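Local coordinates for putative ferredoxin--NADP reductase (Plasmodium falciparum 3D7, PDB 2OK8), which probably catalyses electron transfer between ferredoxin and NADP(H) through a bound FAD, and may thereby serve isoprenoid precursor synthesis, at residues N251-S256 and H286-Y291; E262-K267 and M294-S299; L281-H286 and K309-E314. All blocks are in the same frame, centred on the assembly; numbering follows the deposited sequence.

Contact 1: N251-S256 and H286-Y291; sequences NSDATS and HKSIRY
The first turns of two helices, 252-265 and 288-300, come together here, closest at Ser256 and Ile289, whose CA atoms are 5.1 Å apart. Both helices belong to the NADP(+)-binding domain, built around a five-stranded parallel sheet, and His286, Lys287 and Ser288 probably contribute to the nucleotide site. Most of the junction is made by serines. Ser256 OG and Ser288 OG meet at 2.8 Å in a hydrogen bond. Each hydroxyl stands between its own backbone N and carbonyl carbon (chi1 67° for Ser256 and 50° for Ser288), which turns it across the gap to the other. Ser288 OG also bonds His286 ND1 at 2.8 Å and very nearly straight (170°), so that it links the imidazole to the neighbouring helix and holds the ring's rotation. Ser256 OG is also hydrogen-bonded to Lys292 NZ, a turn beyond Ser288, which is its stronger polar partner. Ser252 lays its CB over one face of the His286 ring, 3.6 Å from the centroid, a CH-pi contact displaced toward the rim; the closest ring atom is His286 CG, 3.5 Å from Ser252 CB. The ring is thus covered by a serine methylene while another serine holds its ND1. Deeper down, Ile289 supplies the apolar part of the contact through its CG2 branch, which rests against Ser256 CB at 3.7 Å. The carboxylate of Asp253, in a salt bridge with Lys292, lies beside Ser288, with Asp253 OD1 3.4 Å from Ser288 CB.

Contact 2: E262-K267 and M294-S299; sequences EIYKRK and MDILKS
Asp295 O is gripped twice by Ser299, one helical turn on: the backbone N reaches it at 2.8 Å, and Ser299 OG at 2.7 Å from the opposite face of the carbonyl plane. With chi1 at 56° the hydroxyl folds back along the helix and meets the carbonyl 33° out of its plane. This leaves Ser299 OG 3.5 Å from Tyr264 OH, at the polar border of a contact that is otherwise apolar. Ile296 forms the middle of the contact, projecting from helix 288-300 toward helix 252-265. Ile296 CG1 lies over one face of the Tyr264 ring in a CH-pi contact, 3.7 Å from the centroid and shifted toward the hydroxyl end, so that Tyr264 CZ is the nearest ring atom, at 3.3 Å. Beyond the ring, Ile296 CD1 continues to Ile263 CG2 (3.7 Å), the two isoleucine chains meeting at about a right angle. A single isoleucine therefore packs against two successive residues of the other helix. Tyr264 also meets the ring of His300. Ile263 and Leu297 both touch Phe270 of helix 267-275, while Ile263 reaches Tyr214 of strand 211-217, placing this helix-helix contact on the parallel sheet of the NADP(+)-binding domain.

Contact 3: L281-H286 and K309-E314; sequences LYICGH and KRVHVE
Tyr282 and His312 both carry CG beside the backbone N (chi1 -71° and -40°), which tips the two rings over one another on the same face of the sheet. His312 CD2 sits above the Tyr282 ring near its rim, 3.4 Å from Tyr282 CE1, while the hydroxyl end of the tyrosine lies over the imidazole. The two planes are inclined by 31°, an oblique pairing with the centroids 4.4 Å apart. His312 CB adds a CH-pi contact over the same tyrosine ring, 4.0 Å from its centroid. Both polar ends are held from outside: Tyr282 OH by the backbone of Asn161, His312 NE2 by Glu280. On the other face, Ile283 CD1 meets Val311 CG1 at 3.9 Å, and helix 288-300 covers this apolar side through Ile289 and Val293.

Five backbone bonds join the strands. Leu281 N reaches Arg310 O and His312 N reaches Leu281 O, each at 2.7 Å. The ladder runs on from Ile283 N to His312 O and from Glu314 N to Ile283 O, so His312 bridges Leu281 and Ile283. Gly285 N closes it on Glu314 O with a longer bond of 3.2 Å. The backbone of Tyr282 turns instead to strand 173-178 on its other flank. Glu314 extends this edge toward the bound FAD, which it touches. Two adjacent parallel strands with helix 288-300 in between form a beta-alpha-beta crossover, the repeating element of the nucleotide-binding domain of ferredoxin reductases.

How the contacts relate
Along the chain, contact 1 closes the first loop, bringing the start of helix 252-265 to that of helix 288-300. Contact 2 joins later turns of the same two helices, and contact 3 pairs strand 280-285 with strand 311-315. None nests within another: the segments alternate, so all three loops cross pairwise. His286 belongs to both contact 1 and contact 3, at the turn from strand 280-285 into helix 288-300. That helix binds the set together, since Arg290 packs on Val313 and Leu297 on Leu281. The helix pair and the side of the parallel sheet formed by strands 280-285 and 311-315 are thereby joined, connecting the probable NADP(+) site with the strand that reaches the flavin.

Contact 1: N251-S256 and H286-Y291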
ATOM      1  N   ASN A 251       0.826   7.478  23.526  1.00 51.93           N
ATOM      2  CA  ASN A 251       1.030   6.088  23.135  1.00 54.11           C
ATOM      3  C   ASN A 251      -0.258   5.247  23.166  1.00 54.64           C
ATOM      4  O   ASN A 251      -0.853   5.047  24.233  1.00 57.11           O
ATOM      5  CB  ASN A 251       2.079   5.460  24.051  1.00 53.92           C
ATOM      6  CG  ASN A 251       2.574   4.131  23.540  1.00 58.84           C
ATOM      7  OD1 ASN A 251       2.918   3.991  22.365  1.00 69.33           O
ATOM      8  ND2 ASN A 251       2.627   3.144  24.423  1.00 61.63           N
ATOM      9  N   SER A 252      -0.665   4.741  22.001  1.00 53.10           N
ATOM     10  CA  SER A 252      -1.889   3.935  21.860  1.00 51.73           C
ATOM     11  C   SER A 252      -1.915   2.625  22.652  1.00 50.36           C
ATOM     12  O   SER A 252      -2.967   2.206  23.144  1.00 50.55           O
ATOM     13  CB  SER A 252      -2.147   3.633  20.388  1.00 52.33           C
ATOM     14  OG  SER A 252      -2.822   4.702  19.755  1.00 54.52           O
ATOM     15  N   ASP A 253      -0.761   1.984  22.770  1.00 50.06           N
ATOM     16  CA  ASP A 253      -0.629   0.752  23.533  1.00 50.52           C
ATOM     17  C   ASP A 253      -0.841   0.993  25.036  1.00 47.99           C
ATOM     18  O   ASP A 253      -1.298   0.101  25.754  1.00 48.26           O
ATOM     19  CB  ASP A 253       0.742   0.116  23.249  1.00 55.15           C
ATOM     20  CG  ASP A 253       0.904  -1.275  23.873  1.00 64.20           C
ATOM     21  OD1 ASP A 253       0.172  -2.229  23.496  1.00 65.80           O
ATOM     22  OD2 ASP A 253       1.796  -1.412  24.737  1.00 74.09           O
ATOM     23  N   ALA A 254      -0.519   2.197  25.505  1.00 44.34           N
ATOM     24  CA  ALA A 254      -0.771   2.562  26.893  1.00 41.94           C
ATOM     25  C   ALA A 254      -2.243   2.926  27.124  1.00 40.38           C
ATOM     26  O   ALA A 254      -2.818   2.570  28.157  1.00 39.17           O
ATOM     27  CB  ALA A 254       0.127   3.697  27.312  1.00 44.31           C
ATOM     28  N   THR A 255      -2.840   3.635  26.161  1.00 36.87           N
ATOM     29  CA  THR A 255      -4.266   3.956  26.183  1.00 35.33           C
ATOM     30  C   THR A 255      -5.133   2.700  26.253  1.00 35.01           C
ATOM     31  O   THR A 255      -6.076   2.645  27.041  1.00 33.50           O
ATOM     32  CB  THR A 255      -4.672   4.821  24.970  1.00 34.84           C
ATOM     33  OG1 THR A 255      -3.894   6.019  24.972  1.00 38.04           O
ATOM     34  CG2 THR A 255      -6.130   5.220  25.052  1.00 31.41           C
ATOM     35  N   SER A 256      -4.794   1.692  25.445  1.00 33.38           N
ATOM     36  CA  SER A 256      -5.554   0.449  25.412  1.00 33.12           C
ATOM     37  C   SER A 256      -5.449  -0.332  26.721  1.00 33.91           C
ATOM     38  O   SER A 256      -6.410  -0.982  27.127  1.00 33.69           O
ATOM     39  CB  SER A 256      -5.172  -0.405  24.198  1.00 33.30           C
ATOM     40  OG  SER A 256      -3.848  -0.878  24.297  1.00 37.17           O
ATOM     41  N   HIS A 286      -6.990   1.114  17.936  1.00 37.61           N
ATOM     42  CA  HIS A 286      -5.641   0.564  17.815  1.00 39.97           C
ATOM     43  C   HIS A 286      -5.637  -0.933  18.064  1.00 37.49           C
ATOM     44  O   HIS A 286      -6.383  -1.414  18.884  1.00 39.93           O
ATOM     45  CB  HIS A 286      -4.660   1.288  18.749  1.00 41.16           C
ATOM     46  CG  HIS A 286      -3.222   0.982  18.459  1.00 50.93           C
ATOM     47  ND1 HIS A 286      -2.472   0.116  19.230  1.00 53.35           N
ATOM     48  CD2 HIS A 286      -2.402   1.410  17.467  1.00 54.67           C
ATOM     49  CE1 HIS A 286      -1.249   0.036  18.734  1.00 58.07           C
ATOM     50  NE2 HIS A 286      -1.181   0.812  17.666  1.00 60.50           N
ATOM     51  N   LYS A 287      -4.785  -1.658  17.348  1.00 40.22           N
ATOM     52  CA  LYS A 287      -4.744  -3.129  17.376  1.00 41.21           C
ATOM     53  C   LYS A 287      -4.496  -3.775  18.741  1.00 40.30           C
ATOM     54  O   LYS A 287      -4.812  -4.952  18.941  1.00 40.38           O
ATOM     55  CB  LYS A 287      -3.703  -3.631  16.373  1.00 43.20           C
ATOM     56  CG  LYS A 287      -4.178  -3.568  14.940  1.00 55.00           C
ATOM     57  CD  LYS A 287      -3.065  -3.859  13.942  1.00 67.55           C
ATOM     58  CE  LYS A 287      -3.609  -3.869  12.512  1.00 72.28           C
ATOM     59  NZ  LYS A 287      -2.637  -3.267  11.546  1.00 74.56           N
ATOM     60  N   SER A 288      -3.940  -3.007  19.672  1.00 38.87           N
ATOM     61  CA  SER A 288      -3.625  -3.506  21.015  1.00 36.48           C
ATOM     62  C   SER A 288      -4.821  -3.792  21.929  1.00 35.83           C
ATOM     63  O   SER A 288      -4.681  -4.608  22.823  1.00 39.04           O
ATOM     64  CB  SER A 288      -2.660  -2.563  21.723  1.00 35.04           C
ATOM     65  OG  SER A 288      -3.113  -1.216  21.655  1.00 42.46           O
ATOM     66  N   ILE A 289      -5.972  -3.134  21.737  1.00 34.04           N
ATOM     67  CA  ILE A 289      -7.163  -3.474  22.535  1.00 33.33           C
ATOM     68  C   ILE A 289      -7.699  -4.853  22.286  1.00 32.82           C
ATOM     69  O   ILE A 289      -8.314  -5.441  23.176  1.00 37.04           O
ATOM     70  CB  ILE A 289      -8.411  -2.547  22.358  1.00 32.85           C
ATOM     71  CG1 ILE A 289      -8.409  -1.812  21.019  1.00 29.84           C
ATOM     72  CG2 ILE A 289      -8.618  -1.654  23.601  1.00 37.15           C
ATOM     73  CD1 ILE A 289      -9.664  -0.979  20.786  1.00 35.19           C
ATOM     74  N   ARG A 290      -7.506  -5.367  21.080  1.00 32.79           N
ATOM     75  CA  ARG A 290      -8.248  -6.554  20.688  1.00 33.68           C
ATOM     76  C   ARG A 290      -7.923  -7.686  21.636  1.00 32.87           C
ATOM     77  O   ARG A 290      -8.822  -8.246  22.261  1.00 32.66           O
ATOM     78  CB  ARG A 290      -7.971  -6.958  19.242  1.00 32.60           C
ATOM     79  CG  ARG A 290      -8.842  -8.099  18.770  1.00 35.65           C
ATOM     80  CD  ARG A 290      -8.050  -9.108  17.971  1.00 41.86           C
ATOM     81  NE  ARG A 290      -7.702  -8.619  16.640  1.00 56.01           N
ATOM     82  CZ  ARG A 290      -8.275  -9.025  15.509  1.00 62.23           C
ATOM     83  NH1 ARG A 290      -9.238  -9.944  15.520  1.00 62.01           N
ATOM     84  NH2 ARG A 290      -7.876  -8.507  14.356  1.00 65.37           N
ATOM     85  N   TYR A 291      -6.636  -7.988  21.777  1.00 31.33           N
ATOM     86  CA  TYR A 291      -6.242  -9.139  22.570  1.00 33.18           C
ATOM     87  C   TYR A 291      -6.450  -8.857  24.060  1.00 30.27           C
ATOM     88  O   TYR A 291      -6.664  -9.775  24.841  1.00 32.52           O
ATOM     89  CB  TYR A 291      -4.800  -9.585  22.247  1.00 35.97           C
ATOM     90  CG  TYR A 291      -3.738  -8.719  22.887  1.00 39.43           C
ATOM     91  CD1 TYR A 291      -3.256  -8.999  24.182  1.00 37.08           C
ATOM     92  CD2 TYR A 291      -3.228  -7.605  22.216  1.00 38.75           C
ATOM     93  CE1 TYR A 291      -2.293  -8.183  24.779  1.00 34.32           C
ATOM     94  CE2 TYR A 291      -2.260  -6.797  22.795  1.00 38.26           C
ATOM     95  CZ  TYR A 291      -1.797  -7.086  24.070  1.00 40.63           C
ATOM     96  OH  TYR A 291      -0.838  -6.267  24.630  1.00 46.06           O
TER

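Contact 2: E262-K267 and M294-S299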
ATOM      1  N   GLU A 262     -10.017  -0.156  32.984  1.00 27.30           N
ATOM      2  CA  GLU A 262     -11.394   0.254  33.300  1.00 29.54           C
ATOM      3  C   GLU A 262     -12.396  -0.891  33.212  1.00 28.95           C
ATOM      4  O   GLU A 262     -13.308  -0.998  34.041  1.00 28.62           O
ATOM      5  CB  GLU A 262     -11.889   1.361  32.375  1.00 29.59           C
ATOM      6  CG  GLU A 262     -11.857   2.754  32.991  1.00 48.72           C
ATOM      7  CD  GLU A 262     -12.624   2.875  34.300  1.00 48.68           C
ATOM      8  OE1 GLU A 262     -13.872   2.824  34.283  1.00 53.00           O
ATOM      9  OE2 GLU A 262     -11.961   3.042  35.341  1.00 54.14           O
ATOM     10  N   ILE A 263     -12.238  -1.721  32.188  1.00 25.77           N
ATOM     11  CA  ILE A 263     -13.129  -2.848  31.976  1.00 24.63           C
ATOM     12  C   ILE A 263     -12.944  -3.873  33.095  1.00 25.22           C
ATOM     13  O   ILE A 263     -13.942  -4.357  33.638  1.00 25.50           O
ATOM     14  CB  ILE A 263     -12.961  -3.469  30.545  1.00 22.73           C
ATOM     15  CG1 ILE A 263     -13.389  -2.463  29.476  1.00 18.58           C
ATOM     16  CG2 ILE A 263     -13.795  -4.726  30.407  1.00 22.43           C
ATOM     17  CD1 ILE A 263     -12.938  -2.816  28.029  1.00 22.62           C
ATOM     18  N   TYR A 264     -11.690  -4.179  33.459  1.00 23.77           N
ATOM     19  CA  TYR A 264     -11.408  -4.968  34.677  1.00 26.62           C
ATOM     20  C   TYR A 264     -12.072  -4.392  35.937  1.00 28.42           C
ATOM     21  O   TYR A 264     -12.662  -5.144  36.713  1.00 30.94           O
ATOM     22  CB  TYR A 264      -9.905  -5.170  34.912  1.00 29.42           C
ATOM     23  CG  TYR A 264      -9.337  -6.354  34.178  1.00 31.86           C
ATOM     24  CD1 TYR A 264      -8.144  -6.256  33.465  1.00 37.84           C
ATOM     25  CD2 TYR A 264     -10.016  -7.569  34.157  1.00 40.02           C
ATOM     26  CE1 TYR A 264      -7.627  -7.356  32.766  1.00 36.94           C
ATOM     27  CE2 TYR A 264      -9.516  -8.669  33.462  1.00 37.61           C
ATOM     28  CZ  TYR A 264      -8.324  -8.555  32.771  1.00 35.66           C
ATOM     29  OH  TYR A 264      -7.845  -9.647  32.076  1.00 39.56           O
ATOM     30  N   LYS A 265     -12.012  -3.074  36.125  1.00 28.37           N
ATOM     31  CA  LYS A 265     -12.649  -2.446  37.283  1.00 30.49           C
ATOM     32  C   LYS A 265     -14.163  -2.588  37.240  1.00 30.77           C
ATOM     33  O   LYS A 265     -14.826  -2.607  38.276  1.00 31.83           O
ATOM     34  CB  LYS A 265     -12.318  -0.964  37.349  1.00 30.38           C
ATOM     35  CG  LYS A 265     -10.896  -0.622  37.725  1.00 41.42           C
ATOM     36  CD  LYS A 265     -10.710   0.900  37.651  1.00 46.91           C
ATOM     37  CE  LYS A 265      -9.414   1.334  38.311  1.00 52.13           C
ATOM     38  NZ  LYS A 265      -8.248   0.722  37.631  1.00 56.39           N
ATOM     39  N   ARG A 266     -14.703  -2.666  36.027  1.00 30.12           N
ATOM     40  CA  ARG A 266     -16.134  -2.766  35.810  1.00 28.37           C
ATOM     41  C   ARG A 266     -16.526  -4.145  35.269  1.00 27.13           C
ATOM     42  O   ARG A 266     -17.512  -4.283  34.544  1.00 29.27           O
ATOM     43  CB  ARG A 266     -16.569  -1.663  34.844  1.00 29.85           C
ATOM     44  CG  ARG A 266     -16.283  -0.280  35.351  1.00 29.09           C
ATOM     45  CD  ARG A 266     -16.720   0.754  34.369  1.00 30.15           C
ATOM     46  NE  ARG A 266     -16.513   2.109  34.877  1.00 44.64           N
ATOM     47  CZ  ARG A 266     -17.352   2.761  35.683  1.00 45.72           C
ATOM     48  NH1 ARG A 266     -18.478   2.197  36.104  1.00 34.69           N
ATOM     49  NH2 ARG A 266     -17.049   3.991  36.071  1.00 47.31           N
ATOM     50  N   LYS A 267     -15.758  -5.162  35.641  1.00 26.18           N
ATOM     51  CA  LYS A 267     -15.903  -6.504  35.069  1.00 27.35           C
ATOM     52  C   LYS A 267     -17.257  -7.168  35.322  1.00 26.57           C
ATOM     53  O   LYS A 267     -17.711  -7.954  34.517  1.00 29.46           O
ATOM     54  CB  LYS A 267     -14.746  -7.419  35.493  1.00 28.90           C
ATOM     55  CG  LYS A 267     -14.726  -7.845  36.954  1.00 29.23           C
ATOM     56  CD  LYS A 267     -13.556  -8.765  37.194  1.00 29.05           C
ATOM     57  CE  LYS A 267     -13.576  -9.361  38.587  1.00 33.56           C
ATOM     58  NZ  LYS A 267     -13.862  -8.413  39.698  1.00 21.08           N
ATOM     59  N   MET A 294     -10.058  -9.709  24.639  1.00 29.52           N
ATOM     60  CA  MET A 294     -10.191 -11.166  24.589  1.00 30.71           C
ATOM     61  C   MET A 294      -9.637 -11.838  25.836  1.00 30.66           C
ATOM     62  O   MET A 294     -10.207 -12.823  26.301  1.00 33.67           O
ATOM     63  CB  MET A 294      -9.537 -11.754  23.325  1.00 32.26           C
ATOM     64  CG  MET A 294     -10.090 -11.202  22.002  1.00 32.68           C
ATOM     65  SD  MET A 294     -11.899 -11.263  21.924  1.00 42.56           S
ATOM     66  CE  MET A 294     -12.121 -13.021  21.762  1.00 39.72           C
ATOM     67  N   ASP A 295      -8.533 -11.310  26.369  1.00 31.63           N
ATOM     68  CA  ASP A 295      -7.932 -11.813  27.612  1.00 30.86           C
ATOM     69  C   ASP A 295      -8.889 -11.745  28.799  1.00 29.55           C
ATOM     70  O   ASP A 295      -8.988 -12.694  29.577  1.00 31.89           O
ATOM     71  CB  ASP A 295      -6.633 -11.066  27.936  1.00 33.59           C
ATOM     72  CG  ASP A 295      -5.432 -11.591  27.145  1.00 39.78           C
ATOM     73  OD1 ASP A 295      -5.589 -12.568  26.375  1.00 44.28           O
ATOM     74  OD2 ASP A 295      -4.323 -11.023  27.300  1.00 46.12           O
ATOM     75  N   ILE A 296      -9.609 -10.634  28.913  1.00 28.03           N
ATOM     76  CA  ILE A 296     -10.632 -10.460  29.945  1.00 31.05           C
ATOM     77  C   ILE A 296     -11.735 -11.520  29.860  1.00 31.65           C
ATOM     78  O   ILE A 296     -12.170 -12.061  30.877  1.00 32.36           O
ATOM     79  CB  ILE A 296     -11.294  -9.060  29.880  1.00 30.35           C
ATOM     80  CG1 ILE A 296     -10.254  -7.956  30.111  1.00 28.87           C
ATOM     81  CG2 ILE A 296     -12.429  -8.962  30.901  1.00 29.10           C
ATOM     82  CD1 ILE A 296     -10.690  -6.578  29.622  1.00 28.25           C
ATOM     83  N   LEU A 297     -12.190 -11.790  28.644  1.00 31.71           N
ATOM     84  CA  LEU A 297     -13.225 -12.786  28.407  1.00 31.93           C
ATOM     85  C   LEU A 297     -12.716 -14.193  28.684  1.00 30.94           C
ATOM     86  O   LEU A 297     -13.389 -14.991  29.337  1.00 31.49           O
ATOM     87  CB  LEU A 297     -13.757 -12.663  26.979  1.00 29.49           C
ATOM     88  CG  LEU A 297     -14.519 -11.376  26.685  1.00 28.29           C
ATOM     89  CD1 LEU A 297     -14.791 -11.244  25.187  1.00 26.40           C
ATOM     90  CD2 LEU A 297     -15.817 -11.379  27.479  1.00 22.98           C
ATOM     91  N   LYS A 298     -11.511 -14.466  28.207  1.00 31.80           N
ATOM     92  CA  LYS A 298     -10.860 -15.769  28.371  1.00 33.22           C
ATOM     93  C   LYS A 298     -10.466 -16.103  29.804  1.00 31.78           C
ATOM     94  O   LYS A 298     -10.535 -17.261  30.200  1.00 32.82           O
ATOM     95  CB  LYS A 298      -9.611 -15.837  27.490  1.00 34.82           C
ATOM     96  CG  LYS A 298      -9.893 -16.157  26.032  1.00 37.08           C
ATOM     97  CD  LYS A 298      -8.726 -15.699  25.191  1.00 42.15           C
ATOM     98  CE  LYS A 298      -8.516 -16.610  24.015  1.00 54.23           C
ATOM     99  NZ  LYS A 298      -7.108 -16.505  23.562  1.00 62.39           N
ATOM    100  N   SER A 299     -10.042 -15.102  30.575  1.00 30.71           N
ATOM    101  CA  SER A 299      -9.571 -15.354  31.937  1.00 27.61           C
ATOM    102  C   SER A 299     -10.667 -15.397  32.991  1.00 27.40           C
ATOM    103  O   SER A 299     -10.430 -15.867  34.095  1.00 29.60           O
ATOM    104  CB  SER A 299      -8.464 -14.369  32.348  1.00 28.80           C
ATOM    105  OG  SER A 299      -8.868 -13.014  32.235  1.00 31.53           O
TER

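Contact 3: L281-H286 and K309-E314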
ATOM      1  N   LEU A 281     -20.582  -7.540  21.065  1.00 22.44           N
ATOM      2  CA  LEU A 281     -19.417  -6.800  21.466  1.00 20.85           C
ATOM      3  C   LEU A 281     -18.641  -6.305  20.248  1.00 23.41           C
ATOM      4  O   LEU A 281     -18.180  -7.107  19.419  1.00 22.78           O
ATOM      5  CB  LEU A 281     -18.536  -7.669  22.366  1.00 20.17           C
ATOM      6  CG  LEU A 281     -17.118  -7.230  22.748  1.00 20.02           C
ATOM      7  CD1 LEU A 281     -17.106  -5.890  23.466  1.00 20.76           C
ATOM      8  CD2 LEU A 281     -16.501  -8.294  23.639  1.00 22.70           C
ATOM      9  N   TYR A 282     -18.507  -4.977  20.159  1.00 22.36           N
ATOM     10  CA  TYR A 282     -17.716  -4.311  19.125  1.00 21.65           C
ATOM     11  C   TYR A 282     -16.441  -3.692  19.696  1.00 23.11           C
ATOM     12  O   TYR A 282     -16.467  -3.023  20.743  1.00 22.51           O
ATOM     13  CB  TYR A 282     -18.553  -3.229  18.447  1.00 22.28           C
ATOM     14  CG  TYR A 282     -19.637  -3.787  17.568  1.00 22.52           C
ATOM     15  CD1 TYR A 282     -20.791  -4.350  18.114  1.00 12.48           C
ATOM     16  CD2 TYR A 282     -19.499  -3.770  16.183  1.00 22.54           C
ATOM     17  CE1 TYR A 282     -21.767  -4.894  17.298  1.00 14.73           C
ATOM     18  CE2 TYR A 282     -20.479  -4.287  15.353  1.00 20.22           C
ATOM     19  CZ  TYR A 282     -21.610  -4.843  15.914  1.00 24.40           C
ATOM     20  OH  TYR A 282     -22.574  -5.356  15.082  1.00 26.22           O
ATOM     21  N   ILE A 283     -15.329  -3.939  19.009  1.00 23.05           N
ATOM     22  CA  ILE A 283     -14.032  -3.376  19.359  1.00 22.48           C
ATOM     23  C   ILE A 283     -13.485  -2.611  18.169  1.00 24.89           C
ATOM     24  O   ILE A 283     -13.413  -3.138  17.058  1.00 26.41           O
ATOM     25  CB  ILE A 283     -13.046  -4.471  19.816  1.00 25.56           C
ATOM     26  CG1 ILE A 283     -13.618  -5.229  21.018  1.00 25.18           C
ATOM     27  CG2 ILE A 283     -11.687  -3.875  20.183  1.00 22.12           C
ATOM     28  CD1 ILE A 283     -13.208  -6.679  21.073  1.00 23.82           C
ATOM     29  N   CYS A 284     -13.132  -1.351  18.383  1.00 25.00           N
ATOM     30  CA  CYS A 284     -12.603  -0.542  17.290  1.00 25.13           C
ATOM     31  C   CYS A 284     -11.509   0.426  17.751  1.00 26.48           C
ATOM     32  O   CYS A 284     -11.678   1.139  18.727  1.00 25.64           O
ATOM     33  CB  CYS A 284     -13.725   0.242  16.608  1.00 22.22           C
ATOM     34  SG  CYS A 284     -13.152   1.151  15.150  1.00 27.31           S
ATOM     35  N   GLY A 285     -10.400   0.457  17.025  1.00 28.74           N
ATOM     36  CA  GLY A 285      -9.311   1.372  17.342  1.00 32.13           C
ATOM     37  C   GLY A 285      -7.984   0.688  17.169  1.00 31.93           C
ATOM     38  O   GLY A 285      -7.861  -0.216  16.366  1.00 30.33           O
ATOM     39  N   HIS A 286      -6.990   1.114  17.936  1.00 37.61           N
ATOM     40  CA  HIS A 286      -5.641   0.564  17.815  1.00 39.97           C
ATOM     41  C   HIS A 286      -5.637  -0.933  18.064  1.00 37.49           C
ATOM     42  O   HIS A 286      -6.383  -1.414  18.884  1.00 39.93           O
ATOM     43  CB  HIS A 286      -4.660   1.288  18.749  1.00 41.16           C
ATOM     44  CG  HIS A 286      -3.222   0.982  18.459  1.00 50.93           C
ATOM     45  ND1 HIS A 286      -2.472   0.116  19.230  1.00 53.35           N
ATOM     46  CD2 HIS A 286      -2.402   1.410  17.467  1.00 54.67           C
ATOM     47  CE1 HIS A 286      -1.249   0.036  18.734  1.00 58.07           C
ATOM     48  NE2 HIS A 286      -1.181   0.812  17.666  1.00 60.50           N
ATOM     49  N   LYS A 309     -18.677 -15.508  18.009  1.00 35.49           N
ATOM     50  CA  LYS A 309     -19.570 -14.994  16.955  1.00 37.76           C
ATOM     51  C   LYS A 309     -20.176 -13.646  17.331  1.00 35.65           C
ATOM     52  O   LYS A 309     -20.663 -12.921  16.462  1.00 35.88           O
ATOM     53  CB  LYS A 309     -20.701 -15.988  16.632  1.00 39.30           C
ATOM     54  CG  LYS A 309     -20.222 -17.324  16.076  1.00 48.49           C
ATOM     55  CD  LYS A 309     -21.254 -17.968  15.153  1.00 59.38           C
ATOM     56  CE  LYS A 309     -20.553 -18.843  14.099  1.00 67.54           C
ATOM     57  NZ  LYS A 309     -21.222 -18.808  12.757  1.00 64.93           N
ATOM     58  N   ARG A 310     -20.164 -13.326  18.626  1.00 32.95           N
ATOM     59  CA  ARG A 310     -20.726 -12.068  19.123  1.00 28.23           C
ATOM     60  C   ARG A 310     -19.667 -10.969  19.323  1.00 26.22           C
ATOM     61  O   ARG A 310     -19.977  -9.894  19.845  1.00 28.03           O
ATOM     62  CB  ARG A 310     -21.516 -12.304  20.409  1.00 29.26           C
ATOM     63  CG  ARG A 310     -22.808 -13.072  20.215  1.00 25.97           C
ATOM     64  CD  ARG A 310     -23.656 -13.061  21.454  1.00 26.81           C
ATOM     65  NE  ARG A 310     -23.164 -13.947  22.515  1.00 26.22           N
ATOM     66  CZ  ARG A 310     -22.711 -13.537  23.699  1.00 26.87           C
ATOM     67  NH1 ARG A 310     -22.647 -12.239  24.002  1.00 27.64           N
ATOM     68  NH2 ARG A 310     -22.315 -14.426  24.593  1.00 29.68           N
ATOM     69  N   VAL A 311     -18.432 -11.252  18.910  1.00 21.43           N
ATOM     70  CA  VAL A 311     -17.325 -10.311  18.998  1.00 25.10           C
ATOM     71  C   VAL A 311     -16.978  -9.784  17.598  1.00 29.06           C
ATOM     72  O   VAL A 311     -16.552 -10.549  16.742  1.00 31.61           O
ATOM     73  CB  VAL A 311     -16.059 -10.946  19.654  1.00 22.28           C
ATOM     74  CG1 VAL A 311     -14.999  -9.893  19.874  1.00 23.51           C
ATOM     75  CG2 VAL A 311     -16.410 -11.610  20.998  1.00 24.48           C
ATOM     76  N   HIS A 312     -17.160  -8.483  17.379  1.00 28.88           N
ATOM     77  CA  HIS A 312     -16.864  -7.849  16.086  1.00 27.13           C
ATOM     78  C   HIS A 312     -15.704  -6.878  16.246  1.00 25.61           C
ATOM     79  O   HIS A 312     -15.684  -6.066  17.172  1.00 25.97           O
ATOM     80  CB  HIS A 312     -18.127  -7.157  15.544  1.00 23.42           C
ATOM     81  CG  HIS A 312     -19.378  -7.956  15.765  1.00 29.87           C
ATOM     82  ND1 HIS A 312     -19.788  -8.956  14.907  1.00 35.15           N
ATOM     83  CD2 HIS A 312     -20.273  -7.949  16.785  1.00 33.63           C
ATOM     84  CE1 HIS A 312     -20.901  -9.501  15.365  1.00 34.74           C
ATOM     85  NE2 HIS A 312     -21.212  -8.916  16.510  1.00 30.73           N
ATOM     86  N   VAL A 313     -14.733  -6.970  15.343  1.00 24.49           N
ATOM     87  CA  VAL A 313     -13.479  -6.250  15.504  1.00 24.26           C
ATOM     88  C   VAL A 313     -13.095  -5.430  14.270  1.00 26.33           C
ATOM     89  O   VAL A 313     -13.071  -5.944  13.161  1.00 29.74           O
ATOM     90  CB  VAL A 313     -12.313  -7.216  15.865  1.00 23.38           C
ATOM     91  CG1 VAL A 313     -11.103  -6.419  16.339  1.00 24.63           C
ATOM     92  CG2 VAL A 313     -12.733  -8.184  16.961  1.00 18.15           C
ATOM     93  N   GLU A 314     -12.796  -4.151  14.478  1.00 26.58           N
ATOM     94  CA  GLU A 314     -12.237  -3.299  13.447  1.00 28.50           C
ATOM     95  C   GLU A 314     -11.040  -2.583  14.058  1.00 26.88           C
ATOM     96  O   GLU A 314     -11.203  -1.560  14.702  1.00 29.85           O
ATOM     97  CB  GLU A 314     -13.279  -2.274  12.981  1.00 30.78           C
ATOM     98  CG  GLU A 314     -12.820  -1.328  11.863  1.00 35.86           C
ATOM     99  CD  GLU A 314     -13.359  -1.742  10.502  1.00 50.44           C
ATOM    100  OE1 GLU A 314     -14.110  -0.940   9.898  1.00 44.90           O
ATOM    101  OE2 GLU A 314     -13.052  -2.872  10.046  1.00 47.73           O
TER